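Local coordinates for Galactose/lactose metabolism regulatory protein GAL80 (Saccharomyces cerevisiae, PDB 3BTV), which binds the transcriptional activator GAL4 and so represses the lactose/galactose metabolic genes of yeast when no inducing sugar is present, at residues B[85-91]-B[112-118]. The protein carries 1 engineered substitution. Residues are numbered along the deposited sequence; the frame is centred on the assembly and turned at random.
Sequences ASSSTID and FSKNNPN
N116 reaches across to the turn 87-90 and gives its ND2 to the backbone O of I90 (2.7 Å), a worked example of how one buried asparagine can join two loops. The N-H points fairly straight at its acceptor (162°), which lies close to the plane of the amide. The other end of the same amide serves its own loop: OD1 accepts from N118 N at 2.9 Å, the donor nitrogen sitting above the plane of the carbonyl rather than on a lone pair, and this closes an Asx turn over P117. With CG anti to the backbone N (chi1 -176°), the side chain extends from its loop toward 88-90, where OD1 meets S88 CA. Shortened to an alanine here, the side chain would lose both bonds, which is likely to leave the I90 carbonyl without this donor and the backbone N of N118 without its acceptor.

To one side of the amide, packing takes over. A85 CB rests on F112 CB at 3.5 Å, while the F112 ring leads away, and A85 O receives a CA-H...O contact from S113 CA (3.4 Å). S86 and N115 lie side by side, CB to CB at 3.8 Å; the hydroxyl of S86 is bonded back to E82 O in its own helix. On the other side, N118 CB approaches D91 OD1, the carboxylate and amide planes nearly perpendicular (84°).

Farther out, R22 forms a salt bridge with D91 OD1 and weak hydrogen bonds to S88 O and N118 OD1, gathering these oxygens round one guanidinium, while R145 binds S113 OG. Within the Rossmann-type domain, the contact joins the end of helix 81-86 and the turn entering strand 92-95 to the end of helix 102-112 and the loop that leads to the adjacent parallel strand 121-125.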
# COMPACT_ATOMS: atom_id res chain seq x y z
N ALA B 85 39.85 -24.41 -3.25
CA ALA B 85 39.55 -24.03 -1.87
C ALA B 85 40.72 -24.24 -0.92
O ALA B 85 40.85 -23.54 0.09
CB ALA B 85 38.32 -24.78 -1.37
N SER B 86 41.58 -25.21 -1.25
CA SER B 86 42.71 -25.55 -0.41
C SER B 86 43.86 -24.56 -0.59
O SER B 86 44.60 -24.28 0.35
CB SER B 86 43.19 -26.97 -0.70
OG SER B 86 42.16 -27.91 -0.45
N SER B 87 44.00 -24.05 -1.81
CA SER B 87 45.09 -23.13 -2.13
C SER B 87 45.30 -22.09 -1.04
O SER B 87 44.35 -21.67 -0.39
CB SER B 87 44.83 -22.44 -3.47
OG SER B 87 45.87 -21.52 -3.78
N SER B 88 46.55 -21.69 -0.85
CA SER B 88 46.88 -20.68 0.14
C SER B 88 47.22 -19.36 -0.54
O SER B 88 47.60 -18.39 0.12
CB SER B 88 48.05 -21.14 1.01
OG SER B 88 49.09 -21.69 0.22
N THR B 89 47.06 -19.32 -1.86
CA THR B 89 47.28 -18.09 -2.61
C THR B 89 46.05 -17.20 -2.56
O THR B 89 46.02 -16.14 -3.19
CB THR B 89 47.61 -18.39 -4.09
OG1 THR B 89 46.52 -19.10 -4.69
CG2 THR B 89 48.88 -19.24 -4.19
N ILE B 90 45.05 -17.63 -1.79
CA ILE B 90 43.76 -16.95 -1.76
C ILE B 90 43.43 -16.33 -0.40
O ILE B 90 43.50 -17.01 0.63
CB ILE B 90 42.61 -17.91 -2.12
CG1 ILE B 90 42.87 -18.59 -3.46
CG2 ILE B 90 41.28 -17.16 -2.14
CD1 ILE B 90 41.89 -19.70 -3.77
N ASP B 91 43.05 -15.06 -0.40
CA ASP B 91 42.68 -14.36 0.83
C ASP B 91 41.17 -14.14 0.92
O ASP B 91 40.58 -14.24 2.00
CB ASP B 91 43.39 -13.01 0.90
CG ASP B 91 44.89 -13.14 0.73
OD1 ASP B 91 45.45 -14.16 1.18
OD2 ASP B 91 45.50 -12.21 0.16
N PHE B 112 37.05 -27.65 2.48
CA PHE B 112 38.40 -27.68 1.90
C PHE B 112 39.16 -26.42 2.29
O PHE B 112 40.38 -26.41 2.37
CB PHE B 112 38.34 -27.78 0.37
CG PHE B 112 37.66 -29.02 -0.15
CD1 PHE B 112 36.49 -28.94 -0.88
CD2 PHE B 112 38.21 -30.28 0.09
CE1 PHE B 112 35.87 -30.08 -1.36
CE2 PHE B 112 37.59 -31.42 -0.38
CZ PHE B 112 36.42 -31.32 -1.11
N SER B 113 38.40 -25.35 2.52
CA SER B 113 38.95 -24.06 2.92
C SER B 113 39.91 -24.18 4.09
O SER B 113 40.77 -23.31 4.30
CB SER B 113 37.81 -23.11 3.30
OG SER B 113 38.27 -22.12 4.21
N LYS B 114 39.76 -25.24 4.87
CA LYS B 114 40.53 -25.39 6.10
C LYS B 114 42.02 -25.54 5.83
O LYS B 114 42.84 -25.31 6.71
CB LYS B 114 39.97 -26.54 6.95
CG LYS B 114 38.51 -26.32 7.33
CD LYS B 114 38.00 -27.32 8.36
CE LYS B 114 36.61 -26.91 8.86
NZ LYS B 114 36.05 -27.89 9.84
N ASN B 115 42.36 -25.90 4.59
CA ASN B 115 43.76 -26.05 4.18
C ASN B 115 44.39 -24.73 3.76
O ASN B 115 45.55 -24.68 3.33
CB ASN B 115 43.88 -27.06 3.03
CG ASN B 115 43.24 -28.40 3.36
OD1 ASN B 115 42.96 -29.20 2.47
ND2 ASN B 115 43.02 -28.64 4.65
N ASN B 116 43.62 -23.65 3.86
CA ASN B 116 44.11 -22.31 3.54
C ASN B 116 44.16 -21.42 4.78
O ASN B 116 43.15 -20.84 5.17
CB ASN B 116 43.24 -21.66 2.47
CG ASN B 116 43.77 -20.30 2.05
OD1 ASN B 116 44.81 -19.84 2.52
ND2 ASN B 116 43.05 -19.64 1.14
N PRO B 117 45.35 -21.31 5.39
CA PRO B 117 45.59 -20.50 6.59
C PRO B 117 45.42 -19.01 6.32
O PRO B 117 45.29 -18.22 7.27
CB PRO B 117 47.06 -20.81 6.93
CG PRO B 117 47.35 -22.10 6.24
CD PRO B 117 46.55 -22.06 4.98
N ASN B 118 45.43 -18.62 5.05
CA ASN B 118 45.37 -17.21 4.69
C ASN B 118 43.95 -16.70 4.44
O ASN B 118 43.72 -15.49 4.41
CB ASN B 118 46.25 -16.95 3.47
CG ASN B 118 47.67 -17.44 3.67
OD1 ASN B 118 48.25 -18.08 2.78
ND2 ASN B 118 48.24 -17.17 4.84